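Local atomic coordinates of arabinan endo-1,5-alpha-l-arabinosidase A (Cellvibrio cellulosa, PDB entry 1GYH), a protein that degrades the plant cell-wall polysaccharide arabinan, cleaving alpha-1,5-linked arabinofuranosyl bonds to give almost exclusively arabinotriose. Residues A[258-263]-A[274-279]; A[5-10]-A[287-292]; A[172-177]-A[241-246]. All blocks are in the same frame, centred on the assembly; numbering follows the deposited sequence.

In the fold
The chain folds as a five-bladed beta-propeller. Interaction 2 opens near the N terminus: loop 5-10, just ahead of strand 11-15, is met after 276 intervening residues by strand 286-296, so that the start of the chain is joined to the last sheet. The other two contacts nest inside this long loop. Interaction 3 closes first, tying the end of strand 169-173 to the loop that precedes strand 248-251, in the next sheet. Interaction 1 follows in series, a hairpin pairing of 258-263 with 274-279. Interactions 1 and 2 touch, their centres about 7 Å apart, whereas interaction 3 lies about 21 Å, centre to centre, from interaction 1.

Interaction 1 of 3, residues A[258-263]-A[274-279]; sequences VGLGHN and LVLHAY
V258 and G259 both bond to Y279 near one end of a beta hairpin, strands 257-268 and 271-280, that begins the last sheet of the five-bladed propeller. The short strand segments run antiparallel, with 155° between their directions. V258 N donates to Y279 O at 2.9 Å. G259 O then receives Y279 N and also lies 3.3 Å from CD2 of the tyrosine ring, obliquely to it; the positive phi of G259 (90°) suits a residue without a side chain. At L260 the pair with A278 is non-hydrogen-bonded: L260 CB meets A278 CB at 3.7 Å on one face of the sheet, and L276 CD1 lies farther along the same apolar patch. G261 forms the hydrogen-bonded pair with H277, through G261 N to H277 O and, more loosely, H277 N to G261 O at 3.3 Å. The same G261 O stands over one face of the H277 imidazole, offset toward its rim, while ND1 of that ring bonds to the backbone of D9, the probable proton acceptor.

H262 interrupts the pairing a second time. Its CB touches H277 CE1 at 3.8 Å, but with CG anti to the backbone N (chi1 -160°) the imidazole leads off toward D9; H262 is a probable calcium ligand. Beyond it the register has slipped by a residue, and N263 lies nearest L276. N263 CA makes a CA-H...O contact with V275 O at 3.1 Å, and its side chain crosses that of L274 at about a right angle, N263 ND2 lying 3.5 Å from L274 CD1.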
ATOM      1  N   VAL A 258     -10.838  15.871  -0.363  1.00 14.13           N
ATOM      2  CA  VAL A 258      -9.649  16.724  -0.210  1.00 13.66           C
ATOM      3  C   VAL A 258      -8.494  15.872   0.217  1.00 13.89           C
ATOM      4  O   VAL A 258      -8.331  15.525   1.388  1.00 14.19           O
ATOM      5  CB  VAL A 258      -9.927  17.914   0.725  1.00 13.58           C
ATOM      6  CG1 VAL A 258      -8.715  18.819   0.858  1.00 14.75           C
ATOM      7  CG2 VAL A 258     -11.073  18.715   0.194  1.00 13.98           C
ATOM      8  N   GLY A 259      -7.721  15.461  -0.779  1.00 13.16           N
ATOM      9  CA  GLY A 259      -6.677  14.484  -0.616  1.00 12.83           C
ATOM     10  C   GLY A 259      -7.162  13.079  -0.831  1.00 12.97           C
ATOM     11  O   GLY A 259      -8.257  12.716  -0.375  1.00 12.90           O
ATOM     12  N   LEU A 260      -6.340  12.280  -1.509  1.00 12.37           N
ATOM     13  CA  LEU A 260      -6.672  10.883  -1.760  1.00 13.28           C
ATOM     14  C   LEU A 260      -5.426  10.131  -2.141  1.00 12.45           C
ATOM     15  O   LEU A 260      -4.464  10.729  -2.549  1.00 13.28           O
ATOM     16  CB  LEU A 260      -7.801  10.776  -2.829  1.00 14.02           C
ATOM     17  CG  LEU A 260      -7.642  11.452  -4.211  1.00 16.14           C
ATOM     18  CD1 LEU A 260      -6.650  10.804  -5.090  1.00 18.84           C
ATOM     19  CD2 LEU A 260      -9.039  11.435  -4.904  1.00 19.79           C
ATOM     20  N   GLY A 261      -5.379   8.824  -1.957  1.00 12.78           N
ATOM     21  CA  GLY A 261      -4.170   8.111  -2.257  1.00 12.12           C
ATOM     22  C   GLY A 261      -3.974   6.806  -1.501  1.00 13.40           C
ATOM     23  O   GLY A 261      -4.947   6.142  -1.098  1.00 13.84           O
ATOM     24  N   HIS A 262      -2.700   6.468  -1.329  1.00 13.93           N
ATOM     25  CA  HIS A 262      -2.196   5.188  -0.795  1.00 15.22           C
ATOM     26  C   HIS A 262      -2.953   4.014  -1.392  1.00 15.73           C
ATOM     27  O   HIS A 262      -3.735   3.357  -0.705  1.00 16.16           O
ATOM     28  CB  HIS A 262      -2.194   5.094   0.751  1.00 15.37           C
ATOM     29  CG  HIS A 262      -1.262   4.020   1.248  1.00 15.73           C
ATOM     30  ND1 HIS A 262      -0.189   4.284   2.077  1.00 16.31           N
ATOM     31  CD2 HIS A 262      -1.160   2.716   0.912  1.00 17.66           C
ATOM     32  CE1 HIS A 262       0.495   3.173   2.276  1.00 16.71           C
ATOM     33  NE2 HIS A 262      -0.073   2.207   1.575  1.00 20.16           N
ATOM     34  N   ASN A 263      -2.746   3.802  -2.690  1.00 15.47           N
ATOM     35  CA  ASN A 263      -3.584   2.884  -3.450  1.00 14.82           C
ATOM     36  C   ASN A 263      -3.055   1.481  -3.567  1.00 15.17           C
ATOM     37  O   ASN A 263      -1.888   1.195  -3.317  1.00 15.52           O
ATOM     38  CB  ASN A 263      -3.808   3.427  -4.890  1.00 14.89           C
ATOM     39  CG  ASN A 263      -2.636   3.216  -5.761  1.00 13.98           C
ATOM     40  OD1 ASN A 263      -1.640   3.918  -5.610  1.00 15.80           O
ATOM     41  ND2 ASN A 263      -2.702   2.210  -6.673  1.00 13.42           N
ATOM     42  N   LEU A 274      -8.821   0.247  -9.437  1.00 14.19           N
ATOM     43  CA  LEU A 274      -7.987   1.073  -8.557  1.00 13.81           C
ATOM     44  C   LEU A 274      -8.710   1.172  -7.172  1.00 13.81           C
ATOM     45  O   LEU A 274      -9.902   1.468  -7.125  1.00 14.37           O
ATOM     46  CB  LEU A 274      -7.865   2.465  -9.164  1.00 13.71           C
ATOM     47  CG  LEU A 274      -6.913   3.425  -8.402  1.00 15.19           C
ATOM     48  CD1 LEU A 274      -5.505   3.042  -8.548  1.00 19.51           C
ATOM     49  CD2 LEU A 274      -7.095   4.847  -8.877  1.00 17.69           C
ATOM     50  N   VAL A 275      -7.982   0.927  -6.080  1.00 13.09           N
ATOM     51  CA  VAL A 275      -8.543   0.849  -4.694  1.00 12.80           C
ATOM     52  C   VAL A 275      -7.756   1.888  -3.856  1.00 13.33           C
ATOM     53  O   VAL A 275      -6.538   1.878  -3.854  1.00 12.77           O
ATOM     54  CB  VAL A 275      -8.398  -0.565  -4.106  1.00 13.16           C
ATOM     55  CG1 VAL A 275      -9.032  -0.713  -2.693  1.00 12.88           C
ATOM     56  CG2 VAL A 275      -9.100  -1.582  -4.999  1.00 13.41           C
ATOM     57  N   LEU A 276      -8.451   2.800  -3.204  1.00 13.29           N
ATOM     58  CA  LEU A 276      -7.786   3.900  -2.477  1.00 13.42           C
ATOM     59  C   LEU A 276      -8.650   4.467  -1.339  1.00 12.97           C
ATOM     60  O   LEU A 276      -9.829   4.108  -1.197  1.00 11.67           O
ATOM     61  CB  LEU A 276      -7.415   5.030  -3.452  1.00 13.32           C
ATOM     62  CG  LEU A 276      -8.495   5.747  -4.275  1.00 17.02           C
ATOM     63  CD1 LEU A 276      -9.318   6.682  -3.402  1.00 21.23           C
ATOM     64  CD2 LEU A 276      -7.866   6.578  -5.351  1.00 21.10           C
ATOM     65  N   HIS A 277      -8.056   5.344  -0.516  1.00 12.12           N
ATOM     66  CA  HIS A 277      -8.861   6.126   0.419  1.00 12.26           C
ATOM     67  C   HIS A 277      -8.900   7.579   0.004  1.00 12.13           C
ATOM     68  O   HIS A 277      -7.977   8.072  -0.651  1.00 13.46           O
ATOM     69  CB  HIS A 277      -8.413   5.962   1.885  1.00 12.95           C
ATOM     70  CG  HIS A 277      -7.116   6.634   2.226  1.00 13.24           C
ATOM     71  ND1 HIS A 277      -5.961   5.922   2.482  1.00 13.21           N
ATOM     72  CD2 HIS A 277      -6.797   7.941   2.386  1.00 14.48           C
ATOM     73  CE1 HIS A 277      -4.986   6.761   2.788  1.00 11.62           C
ATOM     74  NE2 HIS A 277      -5.457   7.995   2.718  1.00 14.13           N
ATOM     75  N   ALA A 278      -9.975   8.245   0.388  1.00 12.13           N
ATOM     76  CA  ALA A 278     -10.197   9.630   0.058  1.00 11.88           C
ATOM     77  C   ALA A 278     -10.901  10.348   1.204  1.00 11.55           C
ATOM     78  O   ALA A 278     -11.874   9.835   1.751  1.00  9.96           O
ATOM     79  CB  ALA A 278     -11.015   9.742  -1.267  1.00 12.65           C
ATOM     80  N   TYR A 279     -10.439  11.573   1.517  1.00 11.72           N
ATOM     81  CA  TYR A 279     -10.960  12.303   2.688  1.00 12.31           C
ATOM     82  C   TYR A 279     -12.204  13.147   2.358  1.00 11.68           C
ATOM     83  O   TYR A 279     -12.127  14.108   1.581  1.00 12.65           O
ATOM     84  CB  TYR A 279      -9.825  13.191   3.292  1.00 12.36           C
ATOM     85  CG  TYR A 279      -8.529  12.442   3.647  1.00 12.57           C
ATOM     86  CD1 TYR A 279      -8.425  11.637   4.812  1.00 14.17           C
ATOM     87  CD2 TYR A 279      -7.401  12.531   2.849  1.00 12.34           C
ATOM     88  CE1 TYR A 279      -7.231  10.940   5.119  1.00 13.35           C
ATOM     89  CE2 TYR A 279      -6.209  11.832   3.167  1.00 13.96           C
ATOM     90  CZ  TYR A 279      -6.110  11.050   4.317  1.00 12.58           C
ATOM     91  OH  TYR A 279      -4.902  10.349   4.639  1.00 19.88           O
TER

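Interaction 2 of 3, residues A[5-10]-A[287-292]; sequences VDVHDP and QKLKIL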
ATOM      1  N   VAL A   5     -17.845   2.900   4.526  1.00 14.94           N
ATOM      2  CA  VAL A   5     -16.773   2.351   5.302  1.00 16.62           C
ATOM      3  C   VAL A   5     -15.498   3.208   5.328  1.00 15.72           C
ATOM      4  O   VAL A   5     -14.961   3.666   4.296  1.00 15.74           O
ATOM      5  CB  VAL A   5     -16.566   0.795   5.179  1.00 18.01           C
ATOM      6  CG1 VAL A   5     -17.438   0.079   4.185  1.00 18.67           C
ATOM      7  CG2 VAL A   5     -15.174   0.389   5.160  1.00 19.89           C
ATOM      8  N   ASP A   6     -15.040   3.473   6.548  1.00 16.24           N
ATOM      9  CA  ASP A   6     -13.797   4.234   6.749  1.00 16.44           C
ATOM     10  C   ASP A   6     -12.586   3.331   6.866  1.00 16.28           C
ATOM     11  O   ASP A   6     -12.524   2.435   7.736  1.00 17.00           O
ATOM     12  CB  ASP A   6     -13.894   5.193   7.952  1.00 17.85           C
ATOM     13  CG  ASP A   6     -14.176   4.477   9.263  1.00 20.12           C
ATOM     14  OD1 ASP A   6     -15.210   3.804   9.379  1.00 21.04           O
ATOM     15  OD2 ASP A   6     -13.408   4.534  10.239  1.00 24.89           O
ATOM     16  N   VAL A   7     -11.650   3.553   5.942  1.00 15.50           N
ATOM     17  CA  VAL A   7     -10.385   2.826   5.820  1.00 15.21           C
ATOM     18  C   VAL A   7      -9.258   3.783   5.493  1.00 13.67           C
ATOM     19  O   VAL A   7      -9.479   4.900   5.002  1.00 13.51           O
ATOM     20  CB  VAL A   7     -10.437   1.728   4.693  1.00 16.11           C
ATOM     21  CG1 VAL A   7     -11.578   0.818   4.924  1.00 17.79           C
ATOM     22  CG2 VAL A   7     -10.492   2.350   3.247  1.00 17.97           C
ATOM     23  N   HIS A   8      -8.035   3.330   5.745  1.00 13.86           N
ATOM     24  CA  HIS A   8      -6.819   4.060   5.387  1.00 13.67           C
ATOM     25  C   HIS A   8      -5.848   3.028   4.833  1.00 13.55           C
ATOM     26  O   HIS A   8      -5.599   1.978   5.467  1.00 13.47           O
ATOM     27  CB  HIS A   8      -6.214   4.755   6.654  1.00 14.55           C
ATOM     28  CG  HIS A   8      -5.507   6.052   6.383  1.00 16.29           C
ATOM     29  ND1 HIS A   8      -4.129   6.153   6.369  1.00 19.64           N
ATOM     30  CD2 HIS A   8      -5.980   7.317   6.172  1.00 18.06           C
ATOM     31  CE1 HIS A   8      -3.783   7.414   6.138  1.00 19.55           C
ATOM     32  NE2 HIS A   8      -4.890   8.144   6.025  1.00 18.97           N
ATOM     33  N   ASP A   9      -5.294   3.304   3.656  1.00 13.12           N
ATOM     34  CA  ASP A   9      -4.243   2.481   3.057  1.00 13.81           C
ATOM     35  C   ASP A   9      -4.780   1.086   2.652  1.00 14.41           C
ATOM     36  O   ASP A   9      -4.148   0.097   2.950  1.00 14.94           O
ATOM     37  CB  ASP A   9      -2.992   2.371   3.981  1.00 14.90           C
ATOM     38  CG  ASP A   9      -2.609   3.709   4.632  1.00 15.64           C
ATOM     39  OD1 ASP A   9      -2.554   4.748   3.895  1.00 14.72           O
ATOM     40  OD2 ASP A   9      -2.362   3.807   5.867  1.00 16.73           O
ATOM     41  N   PRO A  10      -5.906   1.014   1.935  1.00 15.05           N
ATOM     42  CA  PRO A  10      -6.593  -0.267   1.686  1.00 15.50           C
ATOM     43  C   PRO A  10      -5.949  -1.182   0.657  1.00 16.02           C
ATOM     44  O   PRO A  10      -5.340  -0.728  -0.316  1.00 17.52           O
ATOM     45  CB  PRO A  10      -7.969   0.159   1.210  1.00 15.54           C
ATOM     46  CG  PRO A  10      -7.675   1.384   0.431  1.00 16.08           C
ATOM     47  CD  PRO A  10      -6.619   2.135   1.301  1.00 15.54           C
ATOM     48  N   GLN A 287     -11.676   9.656   6.008  1.00 12.98           N
ATOM     49  CA  GLN A 287     -11.226   8.792   4.922  1.00 13.25           C
ATOM     50  C   GLN A 287     -12.280   7.689   4.654  1.00 14.04           C
ATOM     51  O   GLN A 287     -12.730   7.008   5.584  1.00 13.85           O
ATOM     52  CB  GLN A 287      -9.890   8.146   5.311  1.00 13.34           C
ATOM     53  CG  GLN A 287      -9.885   7.512   6.713  1.00 14.96           C
ATOM     54  CD  GLN A 287      -9.280   8.398   7.829  1.00 16.13           C
ATOM     55  OE1 GLN A 287      -9.369   9.642   7.793  1.00 14.69           O
ATOM     56  NE2 GLN A 287      -8.720   7.747   8.848  1.00 17.49           N
ATOM     57  N   LYS A 288     -12.696   7.562   3.381  1.00 13.87           N
ATOM     58  CA  LYS A 288     -13.609   6.522   2.956  1.00 13.12           C
ATOM     59  C   LYS A 288     -12.918   5.645   1.889  1.00 12.47           C
ATOM     60  O   LYS A 288     -12.076   6.123   1.108  1.00 11.70           O
ATOM     61  CB  LYS A 288     -14.865   7.148   2.360  1.00 12.86           C
ATOM     62  CG  LYS A 288     -15.643   8.090   3.250  1.00 15.21           C
ATOM     63  CD  LYS A 288     -16.029   7.517   4.596  1.00 14.15           C
ATOM     64  CE  LYS A 288     -17.003   8.431   5.380  1.00 13.56           C
ATOM     65  NZ  LYS A 288     -16.656   9.832   5.305  1.00 12.93           N
ATOM     66  N   LEU A 289     -13.298   4.364   1.872  1.00 12.06           N
ATOM     67  CA  LEU A 289     -12.964   3.456   0.779  1.00 12.76           C
ATOM     68  C   LEU A 289     -13.538   3.932  -0.559  1.00 12.25           C
ATOM     69  O   LEU A 289     -14.713   4.317  -0.649  1.00 12.15           O
ATOM     70  CB  LEU A 289     -13.532   2.073   1.061  1.00 12.29           C
ATOM     71  CG  LEU A 289     -13.296   1.050  -0.077  1.00 13.32           C
ATOM     72  CD1 LEU A 289     -11.832   0.735  -0.221  1.00 14.07           C
ATOM     73  CD2 LEU A 289     -14.069  -0.180   0.207  1.00 14.28           C
ATOM     74  N   LYS A 290     -12.711   3.866  -1.599  1.00 12.90           N
ATOM     75  CA  LYS A 290     -13.178   4.116  -2.971  1.00 12.90           C
ATOM     76  C   LYS A 290     -12.558   3.053  -3.915  1.00 13.42           C
ATOM     77  O   LYS A 290     -11.368   2.765  -3.835  1.00 13.85           O
ATOM     78  CB  LYS A 290     -12.890   5.542  -3.442  1.00 11.97           C
ATOM     79  CG  LYS A 290     -13.614   6.627  -2.757  1.00 12.57           C
ATOM     80  CD  LYS A 290     -15.150   6.611  -2.884  1.00 15.16           C
ATOM     81  CE  LYS A 290     -15.811   7.516  -1.860  1.00 15.15           C
ATOM     82  NZ  LYS A 290     -17.302   7.636  -1.976  1.00 11.98           N
ATOM     83  N   ILE A 291     -13.407   2.426  -4.732  1.00 13.56           N
ATOM     84  CA  ILE A 291     -12.988   1.506  -5.804  1.00 14.00           C
ATOM     85  C   ILE A 291     -13.461   2.130  -7.135  1.00 14.15           C
ATOM     86  O   ILE A 291     -14.642   2.483  -7.278  1.00 13.40           O
ATOM     87  CB  ILE A 291     -13.634   0.116  -5.626  1.00 14.28           C
ATOM     88  CG1 ILE A 291     -13.291  -0.459  -4.254  1.00 13.42           C
ATOM     89  CG2 ILE A 291     -13.193  -0.827  -6.778  1.00 15.23           C
ATOM     90  CD1 ILE A 291     -13.847  -1.795  -3.963  1.00 12.18           C
ATOM     91  N   LEU A 292     -12.522   2.342  -8.052  1.00 14.66           N
ATOM     92  CA  LEU A 292     -12.765   2.988  -9.341  1.00 14.65           C
ATOM     93  C   LEU A 292     -12.394   2.039 -10.470  1.00 14.45           C
ATOM     94  O   LEU A 292     -11.466   1.222 -10.324  1.00 12.58           O
ATOM     95  CB  LEU A 292     -11.926   4.254  -9.521  1.00 16.68           C
ATOM     96  CG  LEU A 292     -12.198   5.436  -8.549  1.00 15.65           C
ATOM     97  CD1 LEU A 292     -11.456   5.185  -7.341  1.00 22.26           C
ATOM     98  CD2 LEU A 292     -11.713   6.778  -9.149  1.00 20.46           C
TER
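The probable substrate-binding residues D6 and Q287 meet beside the active site, where the N-terminal loop crosses strand 286-296 of the last propeller sheet. D6 CA makes a CA-H...O contact with Q287 O at 3.2 Å. One regular backbone bond secures the crossing, from L289 N to V5 O at 3.0 Å and almost straight (169°). V7 O is pressed against the aliphatic part of Q287, 3.1 Å from CG; neither V7 O nor Q287 O has a hydrogen-bonding partner in the model, although the contact buries both.

The side chain of Q287 bends at its second torsion (chi2 -98°), which carries the amide past H8. There H8 CD2 approaches Q287 CD at 3.8 Å, with ring and amide planes 62° apart, and Q287 CG lies at the ring edge. The imidazole is held at both nitrogens: NE2 bonds to the Y279 hydroxyl, and ND1 donates to D9 OD2 at 3.0 Å, reaching it from above the carboxylate plane. H8 thus links the Q287 site to D9, the probable proton acceptor.

On the apolar side of the contact, V7 CG2 packs on L289 CB at 3.8 Å, and P10 CB comes more loosely to L289 CD1. This apolar cluster is completed by L21 of strand 18-23 in the first sheet and V275 of strand 271-280, so the loop lies wedged between the first and last sheets.

Interaction 3 of 3, residues A[172-177]-A[241-246]; sequences IAKLER and DMNQGG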
ATOM      1  N   ILE A 172      13.625   2.665  -7.082  1.00 12.81           N
ATOM      2  CA  ILE A 172      12.582   2.764  -8.115  1.00 13.36           C
ATOM      3  C   ILE A 172      11.946   4.147  -8.237  1.00 13.70           C
ATOM      4  O   ILE A 172      11.506   4.522  -9.314  1.00 12.39           O
ATOM      5  CB  ILE A 172      11.514   1.605  -7.994  1.00 13.38           C
ATOM      6  CG1 ILE A 172      10.757   1.626  -6.641  1.00 14.58           C
ATOM      7  CG2 ILE A 172      12.197   0.236  -8.284  1.00 16.01           C
ATOM      8  CD1 ILE A 172       9.599   0.599  -6.466  1.00 15.37           C
ATOM      9  N   ALA A 173      11.893   4.941  -7.144  1.00 13.41           N
ATOM     10  CA  ALA A 173      11.404   6.305  -7.238  1.00 12.68           C
ATOM     11  C   ALA A 173      11.997   7.135  -6.104  1.00 14.06           C
ATOM     12  O   ALA A 173      12.152   6.624  -5.011  1.00 13.24           O
ATOM     13  CB  ALA A 173       9.901   6.374  -7.174  1.00 12.68           C
ATOM     14  N   LYS A 174      12.241   8.409  -6.381  1.00 14.76           N
ATOM     15  CA  LYS A 174      12.919   9.321  -5.435  1.00 15.07           C
ATOM     16  C   LYS A 174      12.531  10.755  -5.726  1.00 15.64           C
ATOM     17  O   LYS A 174      12.248  11.117  -6.891  1.00 15.94           O
ATOM     18  CB  LYS A 174      14.460   9.214  -5.576  1.00 14.93           C
ATOM     19  CG  LYS A 174      15.131   7.875  -5.277  1.00 15.31           C
ATOM     20  CD  LYS A 174      16.656   8.055  -5.449  1.00 18.61           C
ATOM     21  CE  LYS A 174      17.420   6.931  -6.062  1.00 20.90           C
ATOM     22  NZ  LYS A 174      18.858   7.349  -6.399  1.00 17.43           N
ATOM     23  N   LEU A 175      12.522  11.595  -4.680  1.00 14.34           N
ATOM     24  CA  LEU A 175      12.499  13.038  -4.836  1.00 13.89           C
ATOM     25  C   LEU A 175      13.733  13.651  -4.113  1.00 14.04           C
ATOM     26  O   LEU A 175      14.436  12.949  -3.386  1.00 12.70           O
ATOM     27  CB  LEU A 175      11.223  13.624  -4.296  1.00 14.42           C
ATOM     28  CG  LEU A 175       9.927  13.206  -5.008  1.00 16.73           C
ATOM     29  CD1 LEU A 175       8.676  13.606  -4.210  1.00 15.82           C
ATOM     30  CD2 LEU A 175       9.908  13.866  -6.381  1.00 17.82           C
ATOM     31  N   GLU A 176      13.995  14.937  -4.366  1.00 13.34           N
ATOM     32  CA  GLU A 176      15.288  15.553  -4.016  1.00 14.08           C
ATOM     33  C   GLU A 176      15.497  15.521  -2.489  1.00 13.19           C
ATOM     34  O   GLU A 176      14.550  15.698  -1.740  1.00 13.43           O
ATOM     35  CB  GLU A 176      15.371  16.990  -4.526  1.00 13.65           C
ATOM     36  CG  GLU A 176      16.718  17.701  -4.304  1.00 14.99           C
ATOM     37  CD  GLU A 176      17.881  16.997  -4.971  1.00 16.25           C
ATOM     38  OE1 GLU A 176      18.087  17.224  -6.189  1.00 16.83           O
ATOM     39  OE2 GLU A 176      18.587  16.212  -4.286  1.00 14.19           O
ATOM     40  N   ARG A 177      16.739  15.259  -2.095  1.00 13.79           N
ATOM     41  CA  ARG A 177      17.249  15.338  -0.705  1.00 13.63           C
ATOM     42  C   ARG A 177      18.767  15.348  -0.713  1.00 12.81           C
ATOM     43  O   ARG A 177      19.424  14.524  -1.385  1.00 13.59           O
ATOM     44  CB  ARG A 177      16.766  14.132   0.117  1.00 14.36           C
ATOM     45  CG  ARG A 177      17.226  14.168   1.615  1.00 12.92           C
ATOM     46  CD  ARG A 177      17.328  12.794   2.282  1.00 14.63           C
ATOM     47  NE  ARG A 177      17.703  12.843   3.708  1.00 11.48           N
ATOM     48  CZ  ARG A 177      16.845  12.816   4.740  1.00 12.90           C
ATOM     49  NH1 ARG A 177      15.533  12.779   4.562  1.00 11.60           N
ATOM     50  NH2 ARG A 177      17.315  12.861   5.979  1.00 13.36           N
ATOM     51  N   ASP A 241      12.466   9.606 -15.594  1.00 11.32           N
ATOM     52  CA  ASP A 241      12.708   8.558 -14.599  1.00 12.14           C
ATOM     53  C   ASP A 241      12.132   9.005 -13.222  1.00 12.52           C
ATOM     54  O   ASP A 241      12.393  10.131 -12.772  1.00 12.89           O
ATOM     55  CB  ASP A 241      14.207   8.311 -14.499  1.00 11.99           C
ATOM     56  CG  ASP A 241      14.585   7.098 -13.632  1.00 13.61           C
ATOM     57  OD1 ASP A 241      13.723   6.466 -12.951  1.00 13.18           O
ATOM     58  OD2 ASP A 241      15.779   6.708 -13.591  1.00 16.01           O
ATOM     59  N   MET A 242      11.307   8.160 -12.621  1.00 12.51           N
ATOM     60  CA  MET A 242      10.773   8.397 -11.268  1.00 13.04           C
ATOM     61  C   MET A 242      11.916   8.483 -10.211  1.00 13.49           C
ATOM     62  O   MET A 242      11.717   9.129  -9.162  1.00 13.33           O
ATOM     63  CB  MET A 242       9.734   7.343 -10.876  1.00 12.88           C
ATOM     64  CG  MET A 242       8.471   7.382 -11.769  1.00 13.80           C
ATOM     65  SD  MET A 242       7.206   6.185 -11.320  1.00 14.46           S
ATOM     66  CE  MET A 242       6.383   7.053  -9.941  1.00 18.34           C
ATOM     67  N   ASN A 243      13.070   7.889 -10.485  1.00 12.56           N
ATOM     68  CA  ASN A 243      14.292   8.082  -9.636  1.00 13.83           C
ATOM     69  C   ASN A 243      14.847   9.496  -9.635  1.00 14.08           C
ATOM     70  O   ASN A 243      15.704   9.813  -8.803  1.00 14.15           O
ATOM     71  CB  ASN A 243      15.431   7.122 -10.009  1.00 13.79           C
ATOM     72  CG  ASN A 243      15.269   5.755  -9.373  1.00 15.91           C
ATOM     73  OD1 ASN A 243      14.596   5.592  -8.341  1.00 16.56           O
ATOM     74  ND2 ASN A 243      15.874   4.767  -9.975  1.00 17.81           N
ATOM     75  N   GLN A 244      14.360  10.355 -10.538  1.00 14.53           N
ATOM     76  CA  GLN A 244      14.723  11.768 -10.553  1.00 14.17           C
ATOM     77  C   GLN A 244      13.481  12.630 -10.560  1.00 13.58           C
ATOM     78  O   GLN A 244      13.454  13.706 -11.138  1.00 14.78           O
ATOM     79  CB  GLN A 244      15.721  12.119 -11.703  1.00 15.22           C
ATOM     80  CG  GLN A 244      17.008  11.304 -11.601  1.00 17.30           C
ATOM     81  CD  GLN A 244      18.220  11.988 -12.103  1.00 19.77           C
ATOM     82  OE1 GLN A 244      18.463  13.137 -11.775  1.00 20.70           O
ATOM     83  NE2 GLN A 244      19.006  11.279 -12.927  1.00 21.16           N
ATOM     84  N   GLY A 245      12.455  12.197  -9.854  1.00 13.55           N
ATOM     85  CA  GLY A 245      11.280  13.006  -9.651  1.00 14.40           C
ATOM     86  C   GLY A 245      10.214  12.922 -10.730  1.00 14.80           C
ATOM     87  O   GLY A 245       9.254  13.674 -10.696  1.00 14.33           O
ATOM     88  N   GLY A 246      10.372  11.989 -11.676  1.00 15.42           N
ATOM     89  CA  GLY A 246       9.297  11.745 -12.644  1.00 15.24           C
ATOM     90  C   GLY A 246       8.025  11.185 -12.019  1.00 14.84           C
ATOM     91  O   GLY A 246       8.068  10.598 -10.946  1.00 15.04           O
TER
HETATM   92  O   HOH W   1      12.781   4.022 -11.725  1.00 22.32           O
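A junction between consecutive propeller sheets is made here, as the chain leaving strand 169-173 runs past the loop that leads into strand 248-251. A173 CB rests on M242 CB at 3.8 Å, and M242 O accepts a hydrogen bond from K174 N at 2.9 Å. That donor comes in well off the carbonyl direction, with a C=O...N angle of 130° and a tilt of 34° from the carbonyl plane. G245 N, within the loop, bonds to the same oxygen from the opposite face, so M242 O is gripped on both sides.

N243 turns its amide back against the strand end. N243 OD1 lies only 3.0 Å from I172 C and equally near A173 N, but the angle at that N-H is too poor for a hydrogen bond; it is ND2 that is bonded, to S171 O. K174 lies obliquely across this side chain. The backbone sets K174 CB against N243 O at 3.5 Å, and with chi1 at -62° K174 CG comes to 3.9 Å from N243 OD1. The methylenes run on alongside N243, CD near the backbone O and CE near OD1.

The loop includes an Asx turn: D241 OD1 accepts N243 N at 2.9 Å, with the N-H well out of the plane of the carboxylate, while D241 O takes Q244 N and G246 N from opposite faces of its own plane. The same OD1 also accepts a hydrogen bond from a water, which donates its other one to I172 O at 2.8 Å, bridging the turn to the strand.

Farther along, L175 CB heads away from the loop, yet the branch returns to place L175 CD2 3.6 Å from G245 CA. I191 of strand 191-199 touches both L175 and A173.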